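Aromatic-amino-acid aminotransferase (Burkholderia pseudomallei, PDB 4F4E) probably catalyses the pyridoxal phosphate-dependent transfer of amino groups between aromatic amino acids such as tyrosine and 2-oxoglutarate, working as a homodimer. Local coordinates at residues 128-133 with 158-163; 146-151 with 167-172; 184-189 with 218-223; 195-200 with 230-235; 371-376 with 393-398. All coordinates share one frame; numbering follows the deposited sequence.

In the fold
Interactions 2 and 4 are parallel strand pairs of one mixed sheet, where strands 146-150 and 197-201 are neighbours; their centres lie about 11 Å apart, and Ala147 N meets Ile197 O at 2.8 Å in a probable hydrogen bond. Interaction 1 touches both through Phe160, with Phe160 CE2 lying 3.8 Å from Val199 CG2. Interaction 3 also touches both, with Met185 CE 3.6 Å from Leu200 CD2. Interaction 5 stands apart, about 25 Å centre to centre from interaction 4, but its Tyr373 OH comes within 3.7 Å of Pro151 CG. The active site is approached at Asp234 in interaction 4, whose carboxylate lies close to the pyridine nitrogen of the cofactor on Lys269.

Interaction 1 (128-133 with 158-163); sequences GALKIG and ALFDMA
Leu159 reaches from helix 154-162 to the Leu130-Lys131 step of helix 125-140 with both of its methyl branches, and forms the centre of the apolar contact. CD1 of Leu159 sits 3.9 Å from Leu130 CB and 3.8 Å from Lys131 N, while its other branch, CD2, rests 3.9 Å from Leu130 O, so the leucine covers backbone as well as side chain. With CG anti to the backbone N (chi1 -177°), Leu159 also lays CD2 over the centre of the Phe160 ring, on one face. Phe160 itself extends at about a right angle to Leu130 and brings CZ to 4.2 Å from Leu130 CD2. The helix segments run nearly alongside, their axes 26° apart and 9.9 Å at closest approach.

The polar part is built on Lys131. Its chain bends at chi2 (55°), and NZ ends beside the last turn of helix 154-162. One water accepts from Lys131 NZ at 3.1 Å and donates to Leu159 O at 2.8 Å; a second donates to Met162 O and takes only a weak bond from the same ammonium. Asp135 forms a salt bridge with Lys131 NZ, and Thr304 of the second subunit packs against Lys131 and Leu159. The helices thus meet through leucine and phenylalanine beside the sheet, while towards the other subunit a charged amine links them through water, its charge probably balanced by Asp135.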
# COMPACT_ATOMS: atom_id res chain seq x y z
N GLY A 128 3.74 0.64 -6.51
CA GLY A 128 3.71 -0.56 -5.69
C GLY A 128 4.16 -1.80 -6.44
O GLY A 128 4.85 -2.64 -5.88
N ALA A 129 3.80 -1.91 -7.71
CA ALA A 129 4.18 -3.05 -8.57
C ALA A 129 5.70 -3.10 -8.75
O ALA A 129 6.32 -4.16 -8.68
CB ALA A 129 3.47 -3.00 -9.91
N LEU A 130 6.28 -1.94 -9.00
CA LEU A 130 7.73 -1.84 -9.09
C LEU A 130 8.40 -2.30 -7.80
O LEU A 130 9.43 -3.00 -7.84
CB LEU A 130 8.19 -0.44 -9.47
CG LEU A 130 7.90 0.09 -10.86
CD1 LEU A 130 8.02 1.66 -10.90
CD2 LEU A 130 8.85 -0.61 -11.88
N LYS A 131 7.85 -1.88 -6.66
CA LYS A 131 8.42 -2.20 -5.35
C LYS A 131 8.37 -3.70 -5.08
O LYS A 131 9.34 -4.31 -4.69
CB LYS A 131 7.64 -1.45 -4.26
CG LYS A 131 8.04 -1.74 -2.82
CD LYS A 131 9.51 -1.51 -2.58
CE LYS A 131 9.86 -1.57 -1.11
NZ LYS A 131 11.30 -1.78 -0.81
N ILE A 132 7.20 -4.30 -5.26
CA ILE A 132 7.10 -5.73 -5.00
C ILE A 132 7.98 -6.55 -5.94
O ILE A 132 8.59 -7.53 -5.51
CB ILE A 132 5.64 -6.23 -4.86
CG1 ILE A 132 4.86 -6.12 -6.13
CG2 ILE A 132 4.93 -5.51 -3.69
CD1 ILE A 132 3.46 -6.75 -6.02
N GLY A 133 8.08 -6.12 -7.21
CA GLY A 133 8.97 -6.73 -8.15
C GLY A 133 10.43 -6.58 -7.73
O GLY A 133 11.20 -7.55 -7.78
N ALA A 158 15.19 6.15 -7.26
CA ALA A 158 14.97 6.17 -5.81
C ALA A 158 14.44 4.82 -5.32
O ALA A 158 14.91 4.29 -4.33
CB ALA A 158 14.00 7.29 -5.45
N LEU A 159 13.48 4.25 -6.04
CA LEU A 159 12.87 2.98 -5.63
C LEU A 159 13.84 1.79 -5.65
O LEU A 159 13.93 1.02 -4.70
CB LEU A 159 11.60 2.70 -6.46
CG LEU A 159 10.81 1.45 -6.11
CD1 LEU A 159 9.28 1.67 -6.38
CD2 LEU A 159 11.33 0.22 -6.86
N PHE A 160 14.59 1.64 -6.72
CA PHE A 160 15.48 0.52 -6.84
C PHE A 160 16.70 0.69 -5.94
O PHE A 160 17.16 -0.30 -5.38
CB PHE A 160 15.87 0.30 -8.31
CG PHE A 160 14.78 -0.33 -9.11
CD1 PHE A 160 14.53 -1.67 -8.99
CD2 PHE A 160 13.94 0.43 -9.91
CE1 PHE A 160 13.50 -2.30 -9.71
CE2 PHE A 160 12.92 -0.17 -10.65
CZ PHE A 160 12.70 -1.54 -10.56
N ASP A 161 17.17 1.92 -5.75
CA ASP A 161 18.24 2.12 -4.80
C ASP A 161 17.79 1.76 -3.37
O ASP A 161 18.51 1.08 -2.64
CB ASP A 161 18.74 3.55 -4.87
CG ASP A 161 19.88 3.80 -3.95
OD1 ASP A 161 21.02 3.49 -4.32
OD2 ASP A 161 19.61 4.33 -2.87
N MET A 162 16.60 2.20 -2.97
CA MET A 162 16.04 1.82 -1.66
C MET A 162 15.78 0.34 -1.52
O MET A 162 15.83 -0.22 -0.41
CB MET A 162 14.75 2.59 -1.39
CG MET A 162 14.13 2.32 -0.04
SD MET A 162 15.12 2.95 1.36
CE MET A 162 15.62 4.55 0.78
N ALA A 163 15.48 -0.33 -2.63
CA ALA A 163 15.27 -1.78 -2.61
C ALA A 163 16.62 -2.55 -2.52
O ALA A 163 16.62 -3.77 -2.41
CB ALA A 163 14.46 -2.22 -3.82
O HOH W 1 12.22 0.63 -2.58
O HOH W 2 13.78 -1.42 1.16

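Interaction 2 (146-151 with 167-172); sequences VAISDP and VVAYPY. With EDO (1,2-ethanediol), chain C.
Tyr170 N donates to Ile148 O at 2.8 Å, one of four backbone bonds that zip strand 146-150 to strand 167-174 in parallel. Val168 N to Val146 O and Ile148 N to Val168 O precede it in the ladder; the last, Asp150 N to Tyr170 O, is the most bent, with 140° at its hydrogen. Beyond it, a water that accepts from Tyr172 N lies 2.8 Å from Asp150 OD2.

The Tyr170 ring lies across the backbone of Ile148 and Ser149. Its CG stands between the backbone N and carbonyl carbon (chi1 52°), which lays one ring face over Ser149 CA in a CH-pi contact, 3.7 Å from the ring centroid; Ile148 O lies over the same face. At the ring edge, O1 of a 1,2-ethanediol, probably from the crystallisation liquor, donates to Tyr170 OH at 2.7 Å, and this hydroxyl also bonds Val199 O of the next strand. Tyr172 packs CB 3.8 Å from Ser149 CB. On the face bearing Ile148 and Val167, those side chains cross at about a right angle, CG1 to CG1 at 3.8 Å.

In this beta-alpha-beta unit, with helix 154-162 as its crossover, the tyrosine ring spans the adjoining strand and fastens its polar end to a third one.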
# COMPACT_ATOMS: atom_id res chain seq x y z
N VAL A 146 20.57 -2.46 -11.71
CA VAL A 146 19.39 -1.99 -12.40
C VAL A 146 19.75 -0.86 -13.32
O VAL A 146 20.44 0.08 -12.89
CB VAL A 146 18.36 -1.49 -11.38
CG1 VAL A 146 17.17 -0.86 -12.11
CG2 VAL A 146 17.94 -2.63 -10.50
N ALA A 147 19.29 -0.93 -14.56
CA ALA A 147 19.56 0.08 -15.57
C ALA A 147 18.27 0.78 -15.93
O ALA A 147 17.30 0.13 -16.26
CB ALA A 147 20.17 -0.54 -16.82
N ILE A 148 18.31 2.11 -15.86
CA ILE A 148 17.19 2.98 -16.18
C ILE A 148 17.52 3.91 -17.34
O ILE A 148 18.69 4.14 -17.65
CB ILE A 148 16.72 3.78 -14.94
CG1 ILE A 148 17.81 4.74 -14.41
CG2 ILE A 148 16.29 2.81 -13.88
CD1 ILE A 148 17.29 5.76 -13.41
N SER A 149 16.50 4.51 -17.95
CA SER A 149 16.78 5.45 -19.04
C SER A 149 17.42 6.72 -18.54
O SER A 149 17.11 7.19 -17.43
CB SER A 149 15.52 5.75 -19.86
OG SER A 149 14.47 6.37 -19.10
N ASP A 150 18.27 7.32 -19.37
CA ASP A 150 18.77 8.68 -19.16
C ASP A 150 17.91 9.70 -19.93
O ASP A 150 18.01 9.77 -21.17
CB ASP A 150 20.20 8.77 -19.71
CG ASP A 150 20.81 10.16 -19.56
OD1 ASP A 150 20.45 10.84 -18.58
OD2 ASP A 150 21.64 10.54 -20.42
N PRO A 151 17.08 10.49 -19.24
CA PRO A 151 16.64 10.51 -17.87
C PRO A 151 15.44 9.58 -17.71
O PRO A 151 14.95 9.02 -18.69
CB PRO A 151 16.17 11.95 -17.69
CG PRO A 151 15.58 12.30 -18.98
CD PRO A 151 16.46 11.59 -20.00
N VAL A 167 22.06 1.46 -9.24
CA VAL A 167 21.33 1.88 -10.43
C VAL A 167 22.30 2.59 -11.38
O VAL A 167 23.07 3.44 -10.98
CB VAL A 167 20.14 2.79 -10.07
CG1 VAL A 167 19.38 3.24 -11.34
CG2 VAL A 167 19.21 2.08 -9.07
N VAL A 168 22.24 2.22 -12.66
CA VAL A 168 23.01 2.86 -13.68
C VAL A 168 22.01 3.32 -14.74
O VAL A 168 20.84 2.89 -14.70
CB VAL A 168 24.02 1.91 -14.34
CG1 VAL A 168 25.08 1.38 -13.34
CG2 VAL A 168 23.33 0.75 -15.04
N ALA A 169 22.46 4.15 -15.68
CA ALA A 169 21.58 4.69 -16.71
C ALA A 169 22.09 4.34 -18.09
O ALA A 169 23.32 4.41 -18.36
CB ALA A 169 21.44 6.21 -16.56
N TYR A 170 21.19 3.93 -18.97
CA TYR A 170 21.53 3.76 -20.35
C TYR A 170 21.22 5.06 -21.11
O TYR A 170 20.22 5.72 -20.82
CB TYR A 170 20.82 2.57 -21.02
CG TYR A 170 19.31 2.48 -20.86
CD1 TYR A 170 18.47 3.16 -21.71
CD2 TYR A 170 18.73 1.69 -19.87
CE1 TYR A 170 17.08 3.06 -21.57
CE2 TYR A 170 17.34 1.57 -19.75
CZ TYR A 170 16.53 2.28 -20.58
OH TYR A 170 15.13 2.22 -20.45
N PRO A 171 22.11 5.43 -22.07
CA PRO A 171 21.78 6.54 -22.96
C PRO A 171 20.38 6.36 -23.54
O PRO A 171 20.00 5.24 -23.86
CB PRO A 171 22.86 6.46 -24.05
CG PRO A 171 24.01 5.74 -23.39
CD PRO A 171 23.35 4.73 -22.48
N TYR A 172 19.63 7.46 -23.67
CA TYR A 172 18.27 7.39 -24.17
C TYR A 172 17.84 8.70 -24.82
O TYR A 172 17.85 8.81 -26.06
CB TYR A 172 17.27 6.94 -23.07
CG TYR A 172 15.91 6.65 -23.64
CD1 TYR A 172 15.69 5.53 -24.37
CD2 TYR A 172 14.88 7.59 -23.57
CE1 TYR A 172 14.47 5.27 -24.98
CE2 TYR A 172 13.65 7.33 -24.10
CZ TYR A 172 13.44 6.18 -24.82
OH TYR A 172 12.20 5.92 -25.42
C1 EDO C . 13.08 3.42 -22.69
O1 EDO C . 12.68 2.95 -21.43
C2 EDO C . 12.17 2.97 -23.84
O2 EDO C . 10.90 3.55 -23.74
O HOH W 3 20.85 10.03 -23.10

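Interaction 3 (184-189 with 218-223); sequences GMLAAL and AQVVEV
Met185 opens the contact from helix 182-189: its chain is extended throughout, with CG anti to the backbone N (chi1 180°), which carries the terminal methyl to Val220. CE stops 3.9 Å from Val220 CG2, the two side chains crossing at about a right angle.

Leu186, one residue on, spreads over a wider patch of helix 214-227. Its CD1 branch does the touching, 4.0 Å from Val223 CG2 and 4.2 Å from Gln219 CB, so this methyl lodges between residues one helical turn apart. Leu189 completes the row a turn later. Its CB meets Val223 CG1 at 3.8 Å, and in the conformer given its CD1 lies 4.0 Å from Val220 CG1. Val223 therefore uses both methyls, CG1 for Leu189 and CG2 for Leu186. All of these contacts are apolar, and the helix axes, 10.3 Å apart at closest approach, run almost parallel at 10°.

The pair lies against the central sheet. Met185 reaches Tyr170 and Tyr172 of strand 167-174 and Leu200 of strand 197-201, Leu189 rests, in the conformer given, on Val198, and Val220 also packs against Phe254 of helix 249-256.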
# COMPACT_ATOMS: atom_id res chain seq x y z
N GLY A 184 23.40 4.57 -28.63
CA GLY A 184 23.97 4.59 -27.30
C GLY A 184 23.19 3.63 -26.41
O GLY A 184 23.79 2.92 -25.59
N MET A 185 21.87 3.59 -26.58
CA MET A 185 21.08 2.66 -25.76
C MET A 185 21.50 1.22 -26.04
O MET A 185 21.78 0.45 -25.14
CB MET A 185 19.60 2.79 -26.09
CG MET A 185 18.74 1.84 -25.26
SD MET A 185 16.96 2.13 -25.52
CE MET A 185 16.24 0.84 -24.49
N LEU A 186 21.51 0.85 -27.31
CA LEU A 186 21.78 -0.51 -27.65
C LEU A 186 23.21 -0.88 -27.23
O LEU A 186 23.46 -2.00 -26.73
CB LEU A 186 21.56 -0.74 -29.14
CG LEU A 186 21.14 -2.20 -29.32
CD1 LEU A 186 19.68 -2.35 -28.88
CD2 LEU A 186 21.37 -2.61 -30.76
N ALA A 187 24.14 0.05 -27.39
CA ALA A 187 25.52 -0.24 -27.02
C ALA A 187 25.64 -0.51 -25.52
O ALA A 187 26.33 -1.44 -25.12
CB ALA A 187 26.48 0.87 -27.47
N ALA A 188 24.88 0.24 -24.72
CA ALA A 188 24.83 0.03 -23.26
C ALA A 188 24.29 -1.34 -22.93
O ALA A 188 24.88 -2.07 -22.13
CB ALA A 188 24.00 1.13 -22.57
N LEU A 189 23.15 -1.71 -23.53
CA LEU A 189 22.58 -3.02 -23.29
C LEU A 189 23.56 -4.13 -23.70
O LEU A 189 23.71 -5.12 -23.00
CB LEU A 189 21.26 -3.19 -24.07
CG LEU A 189 20.10 -2.26 -23.75
CD1 LEU A 189 19.04 -2.42 -24.85
CD2 LEU A 189 19.55 -2.55 -22.37
N ALA A 218 12.25 -4.26 -31.36
CA ALA A 218 12.68 -5.64 -31.72
C ALA A 218 14.16 -5.84 -31.45
O ALA A 218 14.59 -6.94 -31.03
CB ALA A 218 12.32 -5.95 -33.19
N GLN A 219 14.96 -4.80 -31.67
CA GLN A 219 16.39 -4.89 -31.39
C GLN A 219 16.63 -5.00 -29.89
O GLN A 219 17.50 -5.75 -29.45
CB GLN A 219 17.15 -3.70 -31.94
CG GLN A 219 17.03 -3.64 -33.46
CD GLN A 219 17.74 -2.46 -34.07
OE1 GLN A 219 18.96 -2.48 -34.20
NE2 GLN A 219 16.99 -1.46 -34.48
N VAL A 220 15.86 -4.23 -29.12
CA VAL A 220 15.99 -4.30 -27.68
C VAL A 220 15.68 -5.71 -27.16
O VAL A 220 16.45 -6.26 -26.37
CB VAL A 220 15.13 -3.25 -26.95
CG1 VAL A 220 15.21 -3.47 -25.46
CG2 VAL A 220 15.62 -1.85 -27.31
N VAL A 221 14.56 -6.27 -27.61
CA VAL A 221 14.17 -7.63 -27.22
C VAL A 221 15.30 -8.62 -27.58
O VAL A 221 15.65 -9.45 -26.76
CB VAL A 221 12.85 -8.06 -27.91
CG1 VAL A 221 12.52 -9.51 -27.65
CG2 VAL A 221 11.71 -7.15 -27.43
N GLU A 222 15.86 -8.51 -28.79
CA GLU A 222 16.91 -9.44 -29.23
C GLU A 222 18.15 -9.37 -28.33
O GLU A 222 18.73 -10.42 -27.96
CB GLU A 222 17.30 -9.24 -30.70
CG GLU A 222 18.33 -10.24 -31.22
CD GLU A 222 19.81 -9.80 -31.03
OE1 GLU A 222 20.09 -8.58 -31.00
OE2 GLU A 222 20.70 -10.69 -30.93
N VAL A 223 18.55 -8.16 -27.94
CA VAL A 223 19.71 -8.01 -27.03
C VAL A 223 19.42 -8.50 -25.62
O VAL A 223 20.23 -9.21 -25.05
CB VAL A 223 20.25 -6.56 -27.00
CG1 VAL A 223 21.43 -6.45 -26.05
CG2 VAL A 223 20.68 -6.16 -28.40

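Interaction 4 (195-200 with 230-235); sequences GTIVVL and VPFLDI
Val230 N points straight at Thr196 O, 2.8 Å away with 179° at the hydrogen, and starts a parallel ladder between strands 197-201 and 230-235. Val198 then uses both its backbone groups, N to Val230 O and O from Phe232 N; Leu200 does the same with Phe232 O and Asp234 N, the last bond 2.8 Å long. The strand segments are turned 25° from one another. Val230 O and Phe232 O each take a further CA-H...O contact, from Ile197 CA and Val199 CA.

These strands, joined through helix 214-227, form a beta-alpha-beta unit in the middle of the large mixed sheet of this aminotransferase.

On the face bearing Ile197 and Phe232 the two side chains lie side by side: Ile197 CG2 is 4.0 Å from Phe232 CB and near the plane of the ring, at its edge. Val230 CG2 reaches back to Gly195 O at 3.9 Å. On the opposite face, Leu200 CD1 leans on Pro231 CB, and in the conformer given Leu233 CD2 meets Leu200 CB at 3.8 Å. Asp234 packs its CB by Leu200 O at 4.0 Å; its OD2 is hydrogen-bonded to His156 and lies near the cofactor's pyridine nitrogen.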
# COMPACT_ATOMS: atom_id res chain seq x y z
N GLY A 195 21.54 -10.95 -16.02
CA GLY A 195 20.74 -10.68 -14.79
C GLY A 195 20.51 -9.21 -14.52
O GLY A 195 19.73 -8.86 -13.60
N THR A 196 21.19 -8.34 -15.27
CA THR A 196 20.95 -6.90 -15.12
C THR A 196 19.48 -6.64 -15.44
O THR A 196 18.95 -7.16 -16.41
CB THR A 196 21.84 -6.06 -16.09
OG1 THR A 196 23.22 -6.40 -15.88
CG2 THR A 196 21.58 -4.54 -15.95
N ILE A 197 18.85 -5.85 -14.58
CA ILE A 197 17.45 -5.56 -14.66
C ILE A 197 17.33 -4.26 -15.44
O ILE A 197 17.81 -3.22 -15.00
CB ILE A 197 16.85 -5.39 -13.26
CG1 ILE A 197 17.00 -6.66 -12.41
CG2 ILE A 197 15.42 -4.86 -13.35
CD1 ILE A 197 17.13 -6.37 -10.93
N VAL A 198 16.64 -4.30 -16.58
CA VAL A 198 16.54 -3.15 -17.45
C VAL A 198 15.11 -2.58 -17.40
O VAL A 198 14.19 -3.23 -17.83
CB VAL A 198 16.92 -3.51 -18.90
CG1 VAL A 198 16.94 -2.23 -19.74
CG2 VAL A 198 18.31 -4.21 -18.99
N VAL A 199 14.96 -1.38 -16.86
CA VAL A 199 13.65 -0.74 -16.67
C VAL A 199 13.32 0.02 -17.95
O VAL A 199 14.03 0.94 -18.31
CB VAL A 199 13.63 0.19 -15.46
CG1 VAL A 199 12.28 0.87 -15.29
CG2 VAL A 199 14.07 -0.56 -14.21
N LEU A 200 12.28 -0.41 -18.63
CA LEU A 200 11.91 0.03 -19.96
C LEU A 200 10.50 0.60 -19.93
O LEU A 200 9.54 -0.11 -19.55
CB LEU A 200 11.96 -1.17 -20.92
CG LEU A 200 13.36 -1.76 -21.15
CD1 LEU A 200 13.32 -3.22 -21.68
CD2 LEU A 200 14.12 -0.85 -22.13
N VAL A 230 17.15 -8.98 -17.63
CA VAL A 230 15.80 -9.15 -17.08
C VAL A 230 15.05 -7.88 -17.41
O VAL A 230 15.30 -6.82 -16.84
CB VAL A 230 15.84 -9.36 -15.55
CG1 VAL A 230 14.40 -9.44 -15.00
CG2 VAL A 230 16.69 -10.59 -15.21
N PRO A 231 14.11 -7.97 -18.37
CA PRO A 231 13.35 -6.78 -18.74
C PRO A 231 12.25 -6.49 -17.71
O PRO A 231 11.49 -7.38 -17.35
CB PRO A 231 12.75 -7.13 -20.09
CG PRO A 231 12.58 -8.61 -20.03
CD PRO A 231 13.69 -9.15 -19.14
N PHE A 232 12.19 -5.23 -17.31
CA PHE A 232 11.20 -4.77 -16.37
C PHE A 232 10.44 -3.67 -17.08
O PHE A 232 10.84 -2.49 -17.10
CB PHE A 232 11.82 -4.32 -15.01
CG PHE A 232 10.86 -4.41 -13.84
CD1 PHE A 232 9.48 -4.13 -13.99
CD2 PHE A 232 11.31 -4.72 -12.59
CE1 PHE A 232 8.60 -4.23 -12.90
CE2 PHE A 232 10.43 -4.82 -11.49
CZ PHE A 232 9.08 -4.59 -11.65
N LEU A 233 9.32 -4.04 -17.71
CA LEU A 233 8.53 -3.05 -18.44
C LEU A 233 7.67 -2.26 -17.46
O LEU A 233 7.10 -2.82 -16.51
CB LEU A 233 7.68 -3.73 -19.53
CG LEU A 233 8.50 -4.29 -20.70
CD1 LEU A 233 7.74 -5.39 -21.39
CD2 LEU A 233 8.83 -3.17 -21.69
N ASP A 234 7.58 -0.95 -17.67
CA ASP A 234 6.76 -0.04 -16.87
C ASP A 234 5.79 0.62 -17.83
O ASP A 234 6.19 1.41 -18.73
CB ASP A 234 7.64 1.01 -16.21
CG ASP A 234 6.87 1.98 -15.33
OD1 ASP A 234 5.63 2.12 -15.48
OD2 ASP A 234 7.53 2.64 -14.47
N ILE A 235 4.53 0.20 -17.73
CA ILE A 235 3.43 0.65 -18.61
C ILE A 235 2.38 1.41 -17.79
O ILE A 235 1.41 0.86 -17.26
CB ILE A 235 2.85 -0.52 -19.45
CG1 ILE A 235 1.86 -0.01 -20.52
CG2 ILE A 235 2.30 -1.65 -18.56
CD1 ILE A 235 1.47 -1.09 -21.57

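Interaction 5 (371-376 with 393-398); sequences FSYSGL and VSTGRI
Gly396 O is gripped twice by Ser374. The hydroxyl OG donates at 2.6 Å, in the carbonyl plane and on a lone pair, while the backbone N comes from above that plane at 3.0 Å. Standing between its own N and carbonyl carbon (chi1 64°), OG also accepts from Leu376 N, an ST turn that ties the bend of the chain to the grip. Alongside, Ser372 and Ile398 form a hydrogen-bonded antiparallel pair, Ser372 N to Ile398 O at 3.0 Å and Ile398 N to Ser372 O at 2.9 Å.

Water continues the link: one molecule bridges Gly375 N and Thr395 O, another Leu376 O and Ser394 O, and a third joins Tyr373 OH to Thr395 OG1.

Tyr373 lies across the turn from Val393 to Gly396, with Thr395 O over one ring face and Thr395 CB 3.6 Å from its OH; Arg397 CB approaches Tyr373 CE1 at 3.8 Å. Arg397 then runs beside Phe371, Arg397 CD 3.9 Å from Phe371 CD1, the guanidinium and ring planes 77° apart.

This small two-stranded antiparallel pairing, a sheet of its own, is thus held mainly by polar bonds and waters around a type I turn, with aromatic and arginine side chains lying alongside.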
# COMPACT_ATOMS: atom_id res chain seq x y z
N PHE A 371 4.04 14.26 -21.29
CA PHE A 371 5.22 15.14 -21.19
C PHE A 371 5.94 15.40 -22.48
O PHE A 371 5.92 14.58 -23.42
CB PHE A 371 6.24 14.53 -20.22
CG PHE A 371 5.65 14.23 -18.91
CD1 PHE A 371 5.40 15.25 -18.01
CD2 PHE A 371 5.29 12.94 -18.59
CE1 PHE A 371 4.78 14.99 -16.82
CE2 PHE A 371 4.68 12.65 -17.39
CZ PHE A 371 4.42 13.68 -16.50
N SER A 372 6.65 16.52 -22.50
CA SER A 372 7.66 16.79 -23.53
C SER A 372 8.84 17.49 -22.89
O SER A 372 8.69 18.29 -21.96
CB SER A 372 7.09 17.69 -24.64
OG SER A 372 6.73 16.92 -25.80
N TYR A 373 10.03 17.17 -23.39
CA TYR A 373 11.20 18.00 -23.14
C TYR A 373 11.17 19.13 -24.18
O TYR A 373 11.46 18.91 -25.39
CB TYR A 373 12.49 17.17 -23.19
CG TYR A 373 12.99 16.73 -21.80
CD1 TYR A 373 12.12 16.44 -20.76
CD2 TYR A 373 14.35 16.64 -21.53
CE1 TYR A 373 12.58 16.12 -19.49
CE2 TYR A 373 14.83 16.28 -20.28
CZ TYR A 373 13.94 16.00 -19.26
OH TYR A 373 14.38 15.65 -18.00
N SER A 374 10.84 20.32 -23.71
CA SER A 374 10.71 21.49 -24.57
C SER A 374 12.00 21.93 -25.18
O SER A 374 11.97 22.61 -26.21
CB SER A 374 10.13 22.71 -23.83
OG SER A 374 10.94 23.21 -22.78
N GLY A 375 13.09 21.64 -24.50
CA GLY A 375 14.42 22.11 -24.88
C GLY A 375 14.69 23.53 -24.42
O GLY A 375 15.67 24.11 -24.83
N LEU A 376 13.83 24.11 -23.58
CA LEU A 376 14.13 25.41 -23.01
C LEU A 376 15.27 25.19 -22.04
O LEU A 376 15.30 24.17 -21.35
CB LEU A 376 12.93 26.01 -22.28
CG LEU A 376 11.73 26.44 -23.14
CD1 LEU A 376 10.61 26.96 -22.22
CD2 LEU A 376 12.10 27.50 -24.16
N VAL A 393 9.62 22.97 -15.70
CA VAL A 393 10.67 22.38 -14.86
C VAL A 393 12.04 22.88 -15.40
O VAL A 393 12.20 23.19 -16.57
CB VAL A 393 10.56 20.84 -14.88
CG1 VAL A 393 11.55 20.19 -13.93
CG2 VAL A 393 9.12 20.43 -14.62
N SER A 394 13.03 23.00 -14.53
CA SER A 394 14.34 23.52 -14.92
C SER A 394 15.03 22.75 -16.05
O SER A 394 15.89 23.30 -16.76
CB SER A 394 15.23 23.54 -13.68
OG SER A 394 15.61 22.21 -13.36
N THR A 395 14.64 21.49 -16.22
CA THR A 395 15.05 20.62 -17.33
C THR A 395 14.40 20.92 -18.68
O THR A 395 14.80 20.37 -19.67
CB THR A 395 14.66 19.15 -17.01
OG1 THR A 395 13.25 19.09 -16.74
CG2 THR A 395 15.45 18.64 -15.83
N GLY A 396 13.42 21.81 -18.71
CA GLY A 396 12.69 22.07 -19.91
C GLY A 396 11.43 21.20 -19.98
O GLY A 396 10.65 21.38 -20.90
N ARG A 397 11.22 20.30 -19.01
CA ARG A 397 10.01 19.44 -19.06
C ARG A 397 8.77 20.30 -18.95
O ARG A 397 8.70 21.22 -18.12
CB ARG A 397 9.97 18.43 -17.93
CG ARG A 397 8.93 17.34 -18.09
CD ARG A 397 8.87 16.49 -16.84
NE ARG A 397 8.12 17.06 -15.72
CZ ARG A 397 8.47 17.00 -14.44
NH1 ARG A 397 9.65 16.48 -14.07
NH2 ARG A 397 7.71 17.54 -13.52
N ILE A 398 7.79 20.01 -19.81
CA ILE A 398 6.42 20.57 -19.72
C ILE A 398 5.41 19.40 -19.76
O ILE A 398 5.64 18.38 -20.44
CB ILE A 398 6.13 21.63 -20.81
CG1 ILE A 398 6.25 21.06 -22.24
CG2 ILE A 398 7.06 22.84 -20.64
CD1 ILE A 398 5.67 22.00 -23.31
O HOH W 4 12.48 16.34 -15.86
O HOH W 5 14.04 20.12 -22.39
O HOH W 6 16.86 22.94 -19.51